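Local coordinates for mariner Mos1 transposase (Drosophila mauritiana, PDB 4MDB), which cuts the Mos1 mariner transposon out of DNA and inserts it elsewhere, using magnesium- or manganese-dependent chemistry carried out by its RNase H-like catalytic domain, at residues I104-N107 with R108-R112; S27-H30 with R31-T34. The protein carries 1 engineered substitution. All blocks are in the same frame, centred on the assembly; numbering follows the deposited sequence.

Overall arrangement
Both contacts lie within the RNase H-like catalytic domain, and each is local to one continuous piece of chain. Contact 2 (27-34) is the turn from which strand 32-42 starts; that strand carries Asp36, which with Asp129 and Asp164 holds the two magnesium ions and lines the raltegravir pocket. Contact 1 (104-112) is a run of turns in helix 96-113. The contact centres are about 16 Å apart, and the two meet where Leu110 CD1 packs on Val33 CG2 at 4.1 Å. Neither reaches the metals: the Leu106 side chain is about 14 Å from a magnesium ion and about 11 Å from the Asp36 side chain, and the Ile32 side chain is about 12 Å from that of Asp36.

Contact 1: residues I104-N107 with R108-R112; sequences INLN and RALQR
The amides of Asn107 and Gln111, one turn apart on helix 96-113 of the RNase H-like fold, meet with their planes 79° apart. One face of the Gln111 amide is turned to the helix backbone, where the carbonyl oxygen Asn107 O sits above Gln111 CD at 3.7 Å. Asn107 OD1 lies off that same face, nearer the NE2 end. From there it takes a weak hydrogen bond from Gln111 NE2, 3.3 Å long and bent to 135° at the hydrogen; the donor is also well off the plane of the Asn107 amide. Asn107 reaches this position with CG anti to its backbone N (chi1 179°), while Gln111 folds back over the helix through a bend at chi2. The other end of the Gln111 amide is tied elsewhere, OE1 accepting a weak bond from Arg120.

Beneath the amides runs regular alpha-helical bonding. Gln111 N donates to Asn107 O at 3.0 Å, and Leu110 N to Leu106 O at 2.9 Å. The bond from Arg108 N to Ile104 O is longer, 3.3 Å.

Leu106 and Leu110 form the buried side of these turns, both packing on Ile83 of strand 81-87 and on Trp148, so this side of the helix is fastened to the edge strand of the sheet by apolar contact. Asn105 flanks them, touching Tyr84 and Glu86 and accepting a hydrogen bond at OD1 from Gln101. Between the two leucines the approach is loose, Leu106 CG standing 4.5 Å from Leu110 CD2.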
ATOM      1  N   ILE A 104      -3.891 -12.949   5.852  1.00 16.55           N
ATOM      2  CA  ILE A 104      -3.623 -14.397   5.729  1.00 16.88           C
ATOM      3  C   ILE A 104      -3.578 -14.868   4.273  1.00 18.91           C
ATOM      4  O   ILE A 104      -2.690 -15.615   3.886  1.00 19.62           O
ATOM      5  CB  ILE A 104      -4.596 -15.192   6.596  1.00 19.82           C
ATOM      6  CG1 ILE A 104      -4.269 -14.952   8.071  1.00 19.78           C
ATOM      7  CG2 ILE A 104      -4.587 -16.685   6.222  1.00 19.96           C
ATOM      8  CD1 ILE A 104      -5.401 -15.284   9.040  1.00 22.72           C
ATOM      9  N   ASN A 105      -4.499 -14.428   3.421  1.00 18.98           N
ATOM     10  CA  ASN A 105      -4.481 -14.764   2.030  1.00 18.15           C
ATOM     11  C   ASN A 105      -3.281 -14.161   1.289  1.00 17.29           C
ATOM     12  O   ASN A 105      -2.713 -14.750   0.440  1.00 16.74           O
ATOM     13  CB  ASN A 105      -5.771 -14.285   1.395  1.00 20.90           C
ATOM     14  CG  ASN A 105      -6.969 -14.993   1.976  1.00 25.41           C
ATOM     15  OD1 ASN A 105      -6.801 -16.036   2.544  1.00 36.27           O
ATOM     16  ND2 ASN A 105      -8.177 -14.434   1.846  1.00 31.31           N
ATOM     17  N   LEU A 106      -2.913 -12.933   1.663  1.00 17.85           N
ATOM     18  CA  LEU A 106      -1.786 -12.258   1.072  1.00 15.10           C
ATOM     19  C   LEU A 106      -0.520 -13.066   1.355  1.00 15.05           C
ATOM     20  O   LEU A 106       0.312 -13.173   0.487  1.00 16.75           O
ATOM     21  CB  LEU A 106      -1.623 -10.805   1.668  1.00 14.32           C
ATOM     22  CG  LEU A 106      -0.256 -10.088   1.445  1.00 14.25           C
ATOM     23  CD1 LEU A 106       0.079  -9.851   0.018  1.00 13.91           C
ATOM     24  CD2 LEU A 106      -0.311  -8.649   2.062  1.00 13.80           C
ATOM     25  N   ASN A 107      -0.387 -13.599   2.561  1.00 14.12           N
ATOM     26  CA  ASN A 107       0.782 -14.373   2.949  1.00 16.37           C
ATOM     27  C   ASN A 107       0.837 -15.628   2.041  1.00 17.44           C
ATOM     28  O   ASN A 107       1.919 -16.027   1.628  1.00 17.10           O
ATOM     29  CB  ASN A 107       0.686 -14.768   4.423  1.00 17.52           C
ATOM     30  CG  ASN A 107       1.848 -15.580   4.890  1.00 21.24           C
ATOM     31  OD1 ASN A 107       1.707 -16.761   5.362  1.00 25.14           O
ATOM     32  ND2 ASN A 107       2.958 -15.052   4.743  1.00 18.01           N
ATOM     33  N   ARG A 108      -0.291 -16.232   1.753  1.00 18.66           N
ATOM     34  CA  ARG A 108      -0.294 -17.381   0.837  1.00 21.80           C
ATOM     35  C   ARG A 108       0.216 -17.005  -0.559  1.00 19.37           C
ATOM     36  O   ARG A 108       1.083 -17.686  -1.113  1.00 20.28           O
ATOM     37  CB  ARG A 108      -1.698 -17.991   0.760  1.00 24.71           C
ATOM     38  CG  ARG A 108      -2.213 -18.638   2.028  1.00 31.45           C
ATOM     39  CD  ARG A 108      -3.115 -19.780   1.512  1.00 38.52           C
ATOM     40  NE  ARG A 108      -3.837 -20.483   2.549  1.00 46.64           N
ATOM     41  CZ  ARG A 108      -4.382 -21.688   2.386  1.00 59.76           C
ATOM     42  NH1 ARG A 108      -4.263 -22.351   1.223  1.00 62.06           N
ATOM     43  NH2 ARG A 108      -5.043 -22.244   3.401  1.00 62.58           N
ATOM     44  N   ALA A 109      -0.245 -15.864  -1.102  1.00 15.92           N
ATOM     45  CA  ALA A 109       0.220 -15.349  -2.346  1.00 16.61           C
ATOM     46  C   ALA A 109       1.720 -15.060  -2.346  1.00 19.52           C
ATOM     47  O   ALA A 109       2.421 -15.378  -3.287  1.00 20.64           O
ATOM     48  CB  ALA A 109      -0.560 -14.113  -2.726  1.00 18.74           C
ATOM     49  N   LEU A 110       2.223 -14.468  -1.258  1.00 16.55           N
ATOM     50  CA  LEU A 110       3.616 -14.100  -1.116  1.00 18.48           C
ATOM     51  C   LEU A 110       4.491 -15.390  -1.149  1.00 20.88           C
ATOM     52  O   LEU A 110       5.522 -15.404  -1.831  1.00 20.41           O
ATOM     53  CB  LEU A 110       3.804 -13.468   0.238  1.00 21.20           C
ATOM     54  CG  LEU A 110       4.748 -12.361   0.571  1.00 24.74           C
ATOM     55  CD1 LEU A 110       5.074 -11.415  -0.563  1.00 22.24           C
ATOM     56  CD2 LEU A 110       3.976 -11.560   1.643  1.00 25.15           C
ATOM     57  N   GLN A 111       4.048 -16.438  -0.468  1.00 19.86           N
ATOM     58  CA  GLN A 111       4.785 -17.731  -0.478  1.00 25.37           C
ATOM     59  C   GLN A 111       4.921 -18.313  -1.887  1.00 23.57           C
ATOM     60  O   GLN A 111       5.979 -18.807  -2.306  1.00 25.02           O
ATOM     61  CB  GLN A 111       4.039 -18.767   0.342  1.00 29.77           C
ATOM     62  CG  GLN A 111       4.747 -19.289   1.539  1.00 43.33           C
ATOM     63  CD  GLN A 111       4.643 -18.332   2.645  1.00 41.44           C
ATOM     64  OE1 GLN A 111       5.276 -17.280   2.622  1.00 56.46           O
ATOM     65  NE2 GLN A 111       3.824 -18.659   3.617  1.00 51.04           N
ATOM     66  N   ARG A 112       3.832 -18.247  -2.621  1.00 22.05           N
ATOM     67  CA  ARG A 112       3.778 -18.727  -3.976  1.00 21.34           C
ATOM     68  C   ARG A 112       4.546 -17.887  -4.982  1.00 22.28           C
ATOM     69  O   ARG A 112       5.107 -18.400  -5.950  1.00 21.31           O
ATOM     70  CB  ARG A 112       2.296 -18.814  -4.383  1.00 21.89           C
ATOM     71  CG  ARG A 112       2.080 -19.413  -5.777  1.00 21.63           C
ATOM     72  CD  ARG A 112       0.584 -19.644  -6.039  1.00 20.25           C
ATOM     73  NE  ARG A 112      -0.199 -18.408  -5.961  1.00 20.51           N
ATOM     74  CZ  ARG A 112      -0.253 -17.479  -6.875  1.00 22.12           C
ATOM     75  NH1 ARG A 112       0.415 -17.554  -8.027  1.00 20.53           N
ATOM     76  NH2 ARG A 112      -0.998 -16.409  -6.630  1.00 29.00           N
TER

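Contact 2: residues S27-H30 with R31-T34; sequences SFLH and RIVT
His30 and Arg31 run side by side in the same direction, the aliphatic part of the arginine lying over one face of the imidazole. Arg31 CG makes a CH-pi contact 3.9 Å from the ring centroid, 24° off the ring normal, so it is displaced toward the rim. His30 adopts the crowded position (chi1 60°), with CG between backbone N and carbonyl carbon, which swings the ring back until Ser27 O lies in plane at its edge. Further out, the arginine bends at chi3 and its guanidinium turns 74° from the ring plane; NH1 donates to the carbonyl of Arg123.

Behind this pair the chain makes a short 3-10 turn leading into strand 32-42. Its two i to i+3 hydrogen bonds run from Arg31 N to Phe28 O (3.0 Å) and from Ile32 N to Leu29 O (3.2 Å), each donor standing well above the carbonyl plane. A water donates to Leu29 O and to Ile32 O, at 3.0 and 2.7 Å.

On the buried side Ile32 CD1 meets two neighbours on one side, 3.9 Å from Leu29 CD2 and 4.0 Å from Phe28 CE2. Leu29 extends alongside Ile32, whereas the Phe28 ring, in cation-pi contact with Arg22, crosses it at a slant. Tyr23, Ile125 and Leu209 close in around the three, joining helices 6-25 and 209-218 to the sheet.

Arg31 thus lays CG on the imidazole while NH1 bonds a backbone carbonyl; with Arg31 NE 4.4 Å from His30 NE2, the arginine would probably disfavour a proton on the imidazole.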
ATOM      1  N   SER A  27      19.926  -0.173   3.244  1.00 14.47           N
ATOM      2  CA  SER A  27      18.669  -0.138   2.492  1.00 14.84           C
ATOM      3  C   SER A  27      17.828  -1.360   2.700  1.00 14.67           C
ATOM      4  O   SER A  27      18.340  -2.473   2.620  1.00 14.62           O
ATOM      5  CB  SER A  27      18.892   0.052   0.994  1.00 15.86           C
ATOM      6  OG  SER A  27      17.683   0.059   0.322  1.00 16.56           O
ATOM      7  N   PHE A  28      16.507  -1.192   2.889  1.00 13.41           N
ATOM      8  CA  PHE A  28      15.571  -2.285   3.153  1.00 13.27           C
ATOM      9  C   PHE A  28      14.441  -2.258   2.169  1.00 12.35           C
ATOM     10  O   PHE A  28      13.424  -2.995   2.278  1.00 12.30           O
ATOM     11  CB  PHE A  28      15.017  -2.148   4.555  1.00 14.56           C
ATOM     12  CG  PHE A  28      14.415  -0.787   4.850  1.00 12.88           C
ATOM     13  CD1 PHE A  28      15.206   0.276   5.356  1.00 13.32           C
ATOM     14  CD2 PHE A  28      13.083  -0.575   4.674  1.00 13.14           C
ATOM     15  CE1 PHE A  28      14.668   1.482   5.669  1.00 14.48           C
ATOM     16  CE2 PHE A  28      12.542   0.686   4.949  1.00 12.00           C
ATOM     17  CZ  PHE A  28      13.318   1.706   5.457  1.00 13.26           C
ATOM     18  N   LEU A  29      14.563  -1.421   1.165  1.00 14.28           N
ATOM     19  CA  LEU A  29      13.429  -1.195   0.294  1.00 12.30           C
ATOM     20  C   LEU A  29      12.957  -2.402  -0.522  1.00 13.08           C
ATOM     21  O   LEU A  29      11.764  -2.533  -0.865  1.00 13.28           O
ATOM     22  CB  LEU A  29      13.754  -0.115  -0.708  1.00 13.43           C
ATOM     23  CG  LEU A  29      14.184   1.217  -0.154  1.00 14.01           C
ATOM     24  CD1 LEU A  29      14.376   2.132  -1.338  1.00 15.72           C
ATOM     25  CD2 LEU A  29      13.245   1.818   0.879  1.00 13.74           C
ATOM     26  N   HIS A  30      13.896  -3.317  -0.801  1.00 12.55           N
ATOM     27  CA  HIS A  30      13.595  -4.522  -1.534  1.00 13.36           C
ATOM     28  C   HIS A  30      12.798  -5.540  -0.721  1.00 13.20           C
ATOM     29  O   HIS A  30      12.266  -6.550  -1.290  1.00 13.28           O
ATOM     30  CB  HIS A  30      14.916  -5.167  -2.003  1.00 14.90           C
ATOM     31  CG  HIS A  30      15.828  -5.532  -0.870  1.00 16.15           C
ATOM     32  ND1 HIS A  30      16.489  -4.589  -0.123  1.00 15.07           N
ATOM     33  CD2 HIS A  30      16.209  -6.733  -0.375  1.00 18.14           C
ATOM     34  CE1 HIS A  30      17.235  -5.195   0.786  1.00 17.83           C
ATOM     35  NE2 HIS A  30      17.074  -6.509   0.646  1.00 17.79           N
ATOM     36  N   ARG A  31      12.647  -5.308   0.588  1.00 12.82           N
ATOM     37  CA  ARG A  31      11.838  -6.170   1.415  1.00 12.72           C
ATOM     38  C   ARG A  31      10.463  -5.576   1.730  1.00 11.44           C
ATOM     39  O   ARG A  31       9.703  -6.171   2.474  1.00 11.61           O
ATOM     40  CB  ARG A  31      12.559  -6.556   2.722  1.00 15.79           C
ATOM     41  CG  ARG A  31      13.888  -7.173   2.390  1.00 17.50           C
ATOM     42  CD  ARG A  31      14.551  -7.831   3.556  1.00 22.93           C
ATOM     43  NE  ARG A  31      15.127  -6.921   4.533  1.00 25.75           N
ATOM     44  CZ  ARG A  31      14.673  -6.763   5.770  1.00 25.22           C
ATOM     45  NH1 ARG A  31      13.639  -7.448   6.205  1.00 21.45           N
ATOM     46  NH2 ARG A  31      15.307  -5.936   6.577  1.00 27.33           N
ATOM     47  N   ILE A  32      10.108  -4.418   1.172  1.00 12.26           N
ATOM     48  CA  ILE A  32       8.827  -3.786   1.491  1.00 11.45           C
ATOM     49  C   ILE A  32       7.704  -4.380   0.639  1.00 11.03           C
ATOM     50  O   ILE A  32       7.810  -4.536  -0.598  1.00 13.56           O
ATOM     51  CB  ILE A  32       8.882  -2.257   1.207  1.00 12.11           C
ATOM     52  CG1 ILE A  32       9.817  -1.591   2.185  1.00 12.57           C
ATOM     53  CG2 ILE A  32       7.505  -1.670   1.291  1.00 13.85           C
ATOM     54  CD1 ILE A  32      10.040  -0.132   1.898  1.00 13.05           C
ATOM     55  N   VAL A  33       6.667  -4.741   1.322  1.00 11.14           N
ATOM     56  CA  VAL A  33       5.418  -5.080   0.728  1.00 10.55           C
ATOM     57  C   VAL A  33       4.462  -3.993   1.251  1.00 10.70           C
ATOM     58  O   VAL A  33       4.402  -3.710   2.456  1.00 11.84           O
ATOM     59  CB  VAL A  33       4.962  -6.465   1.239  1.00 11.98           C
ATOM     60  CG1 VAL A  33       3.518  -6.800   0.884  1.00 13.57           C
ATOM     61  CG2 VAL A  33       5.899  -7.563   0.742  1.00 12.34           C
ATOM     62  N   THR A  34       3.696  -3.441   0.322  1.00  9.72           N
ATOM     63  CA  THR A  34       2.812  -2.313   0.686  1.00 10.01           C
ATOM     64  C   THR A  34       1.448  -2.513   0.134  1.00 10.73           C
ATOM     65  O   THR A  34       1.262  -3.200  -0.873  1.00 11.18           O
ATOM     66  CB  THR A  34       3.495  -0.983   0.357  1.00 11.01           C
ATOM     67  OG1 THR A  34       2.832   0.131   0.970  1.00 10.84           O
ATOM     68  CG2 THR A  34       3.508  -0.676  -1.117  1.00 11.23           C
TER
HETATM   69  O   HOH W   1       9.671  -3.919  -2.525  1.00 13.29           O